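Local coordinates for protein JSC1_58120g3 ([Leptolyngbya] sp. JSC-1, PDB 6XHH) that binds a verdin-type bilin in a GAF domain and probably acts as a cyanobacteriochrome photosensor whose dark state absorbs far-red light, at residues A[31-36]-A[157-162]; A[83-88]-A[97-102]. One frame throughout, in Å; residues are numbered along the deposited sequence.

Contact 1: A[31-36]-A[157-162]; sequences RLFGIE and EAEVQL. With EDO (1,2-ethanediol), chain E.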
loop_
_atom_site.group_PDB
_atom_site.type_symbol
_atom_site.label_atom_id
_atom_site.label_comp_id
_atom_site.label_asym_id
_atom_site.label_seq_id
_atom_site.Cartn_x
_atom_site.Cartn_y
_atom_site.Cartn_z
ATOM N N ARG A 31 3.052 10.193 -8.201
ATOM C CA ARG A 31 3.901 11.275 -8.700
ATOM C C ARG A 31 5.110 11.492 -7.793
ATOM O O ARG A 31 6.250 11.609 -8.260
ATOM C CB ARG A 31 3.060 12.556 -8.792
ATOM C CG ARG A 31 3.765 13.779 -9.371
ATOM C CD ARG A 31 2.824 14.995 -9.419
ATOM N NE ARG A 31 3.012 15.899 -8.285
ATOM C CZ ARG A 31 3.543 17.116 -8.376
ATOM N NH1 ARG A 31 3.940 17.585 -9.551
ATOM N NH2 ARG A 31 3.674 17.867 -7.289
ATOM N N LEU A 32 4.864 11.565 -6.482
ATOM C CA LEU A 32 5.928 11.805 -5.513
ATOM C C LEU A 32 7.021 10.746 -5.608
ATOM O O LEU A 32 8.215 11.066 -5.646
ATOM C CB LEU A 32 5.323 11.827 -4.111
ATOM C CG LEU A 32 6.293 11.994 -2.943
ATOM C CD1 LEU A 32 6.989 13.335 -3.046
ATOM C CD2 LEU A 32 5.545 11.877 -1.621
ATOM N N PHE A 33 6.629 9.477 -5.653
ATOM C CA PHE A 33 7.589 8.380 -5.709
ATOM C C PHE A 33 8.116 8.101 -7.111
ATOM O O PHE A 33 9.059 7.314 -7.253
ATOM C CB PHE A 33 6.950 7.105 -5.143
ATOM C CG PHE A 33 6.821 7.094 -3.633
ATOM C CD1 PHE A 33 7.360 8.112 -2.857
ATOM C CD2 PHE A 33 6.170 6.055 -2.990
ATOM C CE1 PHE A 33 7.260 8.093 -1.463
ATOM C CE2 PHE A 33 6.064 6.035 -1.591
ATOM C CZ PHE A 33 6.604 7.057 -0.835
ATOM N N GLY A 34 7.550 8.730 -8.139
ATOM C CA GLY A 34 7.925 8.432 -9.511
ATOM C C GLY A 34 7.808 6.955 -9.831
ATOM O O GLY A 34 8.739 6.351 -10.379
ATOM N N ILE A 35 6.673 6.352 -9.493
ATOM C CA ILE A 35 6.509 4.918 -9.714
ATOM C C ILE A 35 5.325 4.646 -10.632
ATOM O O ILE A 35 4.648 5.573 -11.097
ATOM C CB ILE A 35 6.336 4.158 -8.389
ATOM C CG1 ILE A 35 5.130 4.708 -7.601
ATOM C CG2 ILE A 35 7.631 4.212 -7.570
ATOM C CD1 ILE A 35 4.947 4.052 -6.225
ATOM N N GLU A 36 5.048 3.368 -10.879
ATOM C CA GLU A 36 4.132 2.987 -11.943
ATOM C C GLU A 36 2.718 2.682 -11.467
ATOM O O GLU A 36 1.793 2.739 -12.278
ATOM C CB GLU A 36 4.712 1.790 -12.711
ATOM C CG GLU A 36 5.916 2.227 -13.550
ATOM C CD GLU A 36 6.901 1.118 -13.928
ATOM O OE1 GLU A 36 6.885 0.003 -13.359
ATOM O OE2 GLU A 36 7.720 1.384 -14.837
ATOM N N GLU A 157 13.279 3.796 4.441
ATOM C CA GLU A 157 12.308 3.787 5.526
ATOM C C GLU A 157 11.547 5.104 5.617
ATOM O O GLU A 157 10.405 5.120 6.082
ATOM C CB GLU A 157 12.979 3.422 6.852
ATOM C CG GLU A 157 14.074 4.313 7.336
ATOM C CD GLU A 157 14.657 3.793 8.652
ATOM O OE1 GLU A 157 15.202 2.661 8.666
ATOM O OE2 GLU A 157 14.540 4.504 9.673
ATOM N N ALA A 158 12.142 6.214 5.164
ATOM C CA ALA A 158 11.399 7.472 5.111
ATOM C C ALA A 158 10.213 7.390 4.149
ATOM O O ALA A 158 9.150 7.955 4.415
ATOM C CB ALA A 158 12.329 8.622 4.718
ATOM N N GLU A 159 10.375 6.700 3.017
ATOM C CA GLU A 159 9.239 6.472 2.132
ATOM C C GLU A 159 8.173 5.611 2.792
ATOM O O GLU A 159 6.974 5.857 2.629
ATOM C CB GLU A 159 9.710 5.809 0.842
ATOM C CG GLU A 159 10.571 6.716 0.029
ATOM C CD GLU A 159 11.201 5.992 -1.135
ATOM O OE1 GLU A 159 11.396 4.771 -1.044
ATOM O OE2 GLU A 159 11.531 6.656 -2.120
ATOM N N VAL A 160 8.585 4.576 3.518
ATOM C CA VAL A 160 7.592 3.732 4.180
ATOM C C VAL A 160 6.860 4.526 5.256
ATOM O O VAL A 160 5.635 4.420 5.414
ATOM C CB VAL A 160 8.273 2.471 4.752
ATOM C CG1 VAL A 160 7.250 1.586 5.421
ATOM C CG2 VAL A 160 8.997 1.705 3.648
ATOM N N GLN A 161 7.591 5.357 5.995
ATOM C CA GLN A 161 6.945 6.204 6.989
ATOM C C GLN A 161 5.965 7.170 6.337
ATOM O O GLN A 161 4.838 7.340 6.823
ATOM C CB GLN A 161 8.006 6.946 7.807
ATOM C CG GLN A 161 8.566 6.091 8.929
ATOM C CD GLN A 161 10.071 6.208 9.119
ATOM O OE1 GLN A 161 10.695 7.188 8.712
ATOM N NE2 GLN A 161 10.661 5.192 9.743
ATOM N N LEU A 162 6.356 7.788 5.217
ATOM C CA LEU A 162 5.433 8.656 4.495
ATOM C C LEU A 162 4.177 7.891 4.105
ATOM O O LEU A 162 3.052 8.372 4.291
ATOM C CB LEU A 162 6.121 9.249 3.260
ATOM C CG LEU A 162 5.410 10.263 2.343
ATOM C CD1 LEU A 162 4.441 9.605 1.369
ATOM C CD2 LEU A 162 4.701 11.328 3.128
HETATM C C1 EDO E . 12.339 5.247 -8.985
HETATM O O1 EDO E . 10.965 5.631 -8.810
HETATM C C2 EDO E . 12.662 5.106 -10.474
HETATM O O2 EDO E . 12.122 6.239 -11.173
#

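Contact 2: A[83-88]-A[97-102]; sequences QNQPFV and TIWEEG. With M1V (mesobiliverdin IX(alpha)), chain C.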
loop_
_atom_site.group_PDB
_atom_site.type_symbol
_atom_site.label_atom_id
_atom_site.label_comp_id
_atom_site.label_asym_id
_atom_site.label_seq_id
_atom_site.Cartn_x
_atom_site.Cartn_y
_atom_site.Cartn_z
ATOM N N GLN A 83 -1.177 -5.259 13.359
ATOM C CA GLN A 83 -0.227 -4.566 14.217
ATOM C C GLN A 83 0.358 -3.327 13.543
ATOM O O GLN A 83 1.331 -2.758 14.043
ATOM C CB GLN A 83 0.895 -5.523 14.634
ATOM C CG GLN A 83 0.469 -6.558 15.664
ATOM C CD GLN A 83 -0.479 -7.594 15.111
ATOM O OE1 GLN A 83 -0.199 -8.238 14.094
ATOM N NE2 GLN A 83 -1.617 -7.765 15.776
ATOM N N ASN A 84 -0.219 -2.905 12.416
ATOM C CA ASN A 84 0.288 -1.769 11.634
ATOM C C ASN A 84 1.770 -1.913 11.296
ATOM O O ASN A 84 2.538 -0.943 11.329
ATOM C CB ASN A 84 0.037 -0.436 12.335
ATOM C CG ASN A 84 0.179 0.732 11.384
ATOM O OD1 ASN A 84 0.156 0.546 10.158
ATOM N ND2 ASN A 84 0.347 1.935 11.929
ATOM N N GLN A 85 2.173 -3.127 10.940
ATOM C CA GLN A 85 3.507 -3.306 10.385
ATOM C C GLN A 85 3.447 -3.210 8.859
ATOM O O GLN A 85 2.503 -3.722 8.241
ATOM C CB GLN A 85 4.084 -4.653 10.809
ATOM C CG GLN A 85 4.352 -4.736 12.308
ATOM C CD GLN A 85 5.462 -5.720 12.643
ATOM O OE1 GLN A 85 6.516 -5.736 11.995
ATOM N NE2 GLN A 85 5.230 -6.550 13.656
ATOM N N PRO A 86 4.403 -2.538 8.222
ATOM C CA PRO A 86 4.432 -2.497 6.758
ATOM C C PRO A 86 5.035 -3.772 6.187
ATOM O O PRO A 86 5.673 -4.567 6.884
ATOM C CB PRO A 86 5.332 -1.297 6.457
ATOM C CG PRO A 86 6.302 -1.301 7.578
ATOM C CD PRO A 86 5.519 -1.776 8.806
ATOM N N PHE A 87 4.840 -3.937 4.880
ATOM C CA PHE A 87 5.448 -4.996 4.085
ATOM C C PHE A 87 6.234 -4.340 2.957
ATOM O O PHE A 87 5.647 -3.673 2.099
ATOM C CB PHE A 87 4.371 -5.934 3.544
ATOM C CG PHE A 87 4.905 -7.186 2.912
ATOM C CD1 PHE A 87 5.612 -8.103 3.662
ATOM C CD2 PHE A 87 4.683 -7.446 1.572
ATOM C CE1 PHE A 87 6.102 -9.255 3.092
ATOM C CE2 PHE A 87 5.175 -8.601 1.002
ATOM C CZ PHE A 87 5.875 -9.510 1.754
ATOM N N VAL A 88 7.549 -4.529 2.955
ATOM C CA VAL A 88 8.475 -3.737 2.145
ATOM C C VAL A 88 9.331 -4.686 1.320
ATOM O O VAL A 88 10.133 -5.434 1.881
ATOM C CB VAL A 88 9.365 -2.842 3.015
ATOM C CG1 VAL A 88 10.249 -1.967 2.141
ATOM C CG2 VAL A 88 8.512 -2.005 3.989
ATOM N N THR A 97 12.305 -6.559 3.226
ATOM C CA THR A 97 13.147 -5.861 4.186
ATOM C C THR A 97 12.555 -6.011 5.582
ATOM O O THR A 97 11.379 -5.700 5.796
ATOM C CB THR A 97 13.232 -4.377 3.815
ATOM O OG1 THR A 97 13.757 -4.242 2.489
ATOM C CG2 THR A 97 14.121 -3.635 4.801
ATOM N N ILE A 98 13.362 -6.477 6.537
ATOM C CA ILE A 98 12.822 -6.724 7.871
ATOM C C ILE A 98 12.573 -5.401 8.584
ATOM O O ILE A 98 13.449 -4.525 8.638
ATOM C CB ILE A 98 13.749 -7.641 8.683
ATOM C CG1 ILE A 98 13.971 -8.962 7.926
ATOM C CG2 ILE A 98 13.115 -7.926 10.026
ATOM C CD1 ILE A 98 12.698 -9.721 7.618
ATOM N N TRP A 99 11.363 -5.253 9.122
ATOM C CA TRP A 99 10.906 -4.052 9.815
ATOM C C TRP A 99 10.666 -4.402 11.276
ATOM O O TRP A 99 9.785 -5.217 11.584
ATOM C CB TRP A 99 9.625 -3.540 9.164
ATOM C CG TRP A 99 8.992 -2.326 9.778
ATOM C CD1 TRP A 99 8.134 -2.282 10.839
ATOM C CD2 TRP A 99 9.143 -0.990 9.318
ATOM N NE1 TRP A 99 7.753 -0.980 11.078
ATOM C CE2 TRP A 99 8.361 -0.167 10.157
ATOM C CE3 TRP A 99 9.887 -0.402 8.294
ATOM C CZ2 TRP A 99 8.281 1.212 9.979
ATOM C CZ3 TRP A 99 9.805 0.966 8.120
ATOM C CH2 TRP A 99 9.016 1.758 8.964
ATOM N N GLU A 100 11.446 -3.786 12.168
ATOM C CA GLU A 100 11.368 -4.049 13.601
ATOM C C GLU A 100 11.601 -2.748 14.357
ATOM O O GLU A 100 12.476 -1.959 13.986
ATOM C CB GLU A 100 12.405 -5.109 14.036
ATOM C CG GLU A 100 12.128 -6.488 13.455
ATOM C CD GLU A 100 13.268 -7.476 13.656
ATOM O OE1 GLU A 100 14.403 -7.047 13.965
ATOM O OE2 GLU A 100 13.010 -8.686 13.476
ATOM N N GLU A 101 10.824 -2.544 15.426
ATOM C CA GLU A 101 10.860 -1.304 16.212
ATOM C C GLU A 101 10.689 -0.085 15.309
ATOM O O GLU A 101 11.399 0.914 15.434
ATOM C CB GLU A 101 12.146 -1.198 17.043
ATOM C CG GLU A 101 12.213 -2.209 18.180
ATOM C CD GLU A 101 13.492 -2.140 18.992
ATOM O OE1 GLU A 101 14.449 -1.449 18.580
ATOM O OE2 GLU A 101 13.547 -2.809 20.048
ATOM N N GLY A 102 9.768 -0.198 14.351
ATOM C CA GLY A 102 9.415 0.911 13.484
ATOM C C GLY A 102 10.492 1.368 12.525
ATOM O O GLY A 102 10.474 2.528 12.112
HETATM O OA M1V C . -2.553 -14.931 -3.312
HETATM C C1A M1V C . -1.905 -15.746 -2.672
HETATM N NA M1V C . -1.138 -15.437 -1.620
HETATM C C2A M1V C . -1.860 -17.134 -2.917
HETATM C CMA M1V C . -2.592 -17.864 -4.019
HETATM C C3A M1V C . -1.018 -17.709 -1.969
HETATM C CAA M1V C . -0.655 -19.139 -1.834
HETATM C CBA M1V C . -1.098 -19.726 -0.493
HETATM C C4A M1V C . -0.538 -16.596 -1.119
HETATM C CHA M1V C . 0.304 -16.745 -0.050
HETATM C C1B M1V C . 0.850 -15.753 0.880
HETATM C C2B M1V C . 1.771 -16.122 1.895
HETATM C CMB M1V C . 2.312 -17.510 2.137
HETATM C C3B M1V C . 2.086 -14.993 2.591
HETATM C CAB M1V C . 3.044 -14.895 3.765
HETATM C CBB M1V C . 4.347 -14.206 3.327
HETATM C CGB M1V C . 5.127 -15.093 2.381
HETATM O O2B M1V C . 5.641 -16.157 2.803
HETATM O O1B M1V C . 5.274 -14.791 1.175
HETATM N NB M1V C . 0.614 -14.436 0.977
HETATM C C4B M1V C . 1.338 -13.932 2.000
HETATM C CHB M1V C . 1.416 -12.618 2.487
HETATM C C1C M1V C . 0.955 -11.397 1.972
HETATM C C2C M1V C . 1.408 -10.161 2.453
HETATM C CAC M1V C . 2.365 -9.984 3.612
HETATM C CBC M1V C . 1.446 -10.115 4.860
HETATM C CGC M1V C . 2.157 -10.426 6.169
HETATM O O2C M1V C . 3.404 -10.528 6.213
HETATM O O1C M1V C . 1.503 -10.597 7.229
HETATM C C3C M1V C . 0.749 -9.172 1.726
HETATM C CMC M1V C . 0.940 -7.693 1.919
HETATM N NC M1V C . 0.058 -11.169 0.952
HETATM C C4C M1V C . -0.079 -9.814 0.782
HETATM C CHC M1V C . -0.984 -9.321 -0.202
HETATM C C1D M1V C . -1.172 -8.051 -0.688
HETATM C C2D M1V C . -2.429 -7.456 -0.987
HETATM C CMD M1V C . -3.778 -8.097 -0.769
HETATM N ND M1V C . -0.176 -7.151 -1.042
HETATM C C4D M1V C . -0.766 -6.030 -1.509
HETATM O OD M1V C . -0.131 -5.050 -1.902
HETATM C C3D M1V C . -2.186 -6.210 -1.475
HETATM C CAD M1V C . -3.230 -5.201 -1.884
HETATM C CBD M1V C . -3.298 -5.135 -3.393
HETATM O O HOH W 1 5.270 -0.025 12.527
HETATM O O HOH W 2 8.712 -5.842 5.244
#

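Contact 1: A[31-36]-A[157-162]
Glu159 meets Phe33 first, with its aliphatic part. Glu159 CB lies 3.7 Å from Phe33 CZ and Glu159 CG 3.9 Å from Phe33 CE1; the two side chains run antiparallel past one another, ring and carboxylate planes 44° apart. The Glu159 carbonyl O stands at the ring edge, near its plane, 3.7 Å from Phe33 CZ. With CG beside its own backbone N (chi1 -67°) and the chain extended beyond, the Glu159 carboxylate is carried past the ring to a salt bridge with Arg153, which also binds Phe33 O. One turn on, Leu162 CD1 touches two partners: Leu32 CD2 at 3.9 Å, where the two leucines meet tip to tip, and Phe33 CZ at 4.0 Å, approached obliquely. No hydrogen bond crosses, so the join is apolar apart from the ring-edge carbonyl. Phe33 closes helix 18-33, and Gly34, in positive phi, is the C' residue of a Schellman motif: Ile35 N returns to Arg30 O and Gly34 N to Arg31 O (3.2 Å). This is helix-to-helix packing within a GAF domain, the C-terminal end of helix 18-33 resting on the first turns of helix 157-178.

Contact 2: A[83-88]-A[97-102]
Both faces of the Trp99 indole are occupied: Pro86 lies over one, and the backbone of Gly102, with its C 3.3 Å above the plane toward the rim, lies on the opposite one. Pro86 CD sits 3.3 Å from the centroid of the five-membered ring, 13° off the normal, a CH-pi contact, while Pro86 CG rests 3.3 Å from Trp99 CD2; the two side chains cross at about a right angle. At the indole edge, Trp99 NE1 donates a hydrogen bond to a water 3.0 Å away, which in turn donates to Asn84 O, so the buried N-H is satisfied. The Phe87 ring has CAC of the bilin, where a propionate begins, over the centre of one face, 3.6 Å above the plane. Phe87 belongs to strand 87-89, at the margin of the six-stranded antiparallel GAF sheet; with CG anti to its backbone N (chi1 -170°) the Phe87 ring reaches the bilin, while Pro86 and Val88 point to 97-102. Replacing Trp99 with an alanine would probably open a gap between Pro86 and Gly102 and leave the Asn84-bound water without its indole donor. Farther along, Thr97 N bonds to Val88 O at 2.8 Å, nearly straight at 161°, and a second water accepts from Val88 N and donates to Thr97 O, bridging the same two residues.

Overall arrangement
The centres of the two contacts lie about 16 Å apart in one GAF domain, and along the chain contact 2 is nested inside the loop that contact 1 closes. Helix 157-178 joins them: Glu159 and Leu162 serve contact 1, whereas Val160 turns from it to pack on Pro86, Val88 and Trp99 of contact 2, its CG1 3.6 Å from Pro86 CB. Contact 1 thus brings together two helices distant in sequence, and contact 2 ties edge strand 87-89, one of the two outermost of the six-stranded sheet, to the following segment 97-102. Only contact 2 reaches the bilin, through Phe87, which also meets His117; the side chain of Phe33 in contact 1 is about 13 Å from the bound mesobiliverdin IX(alpha).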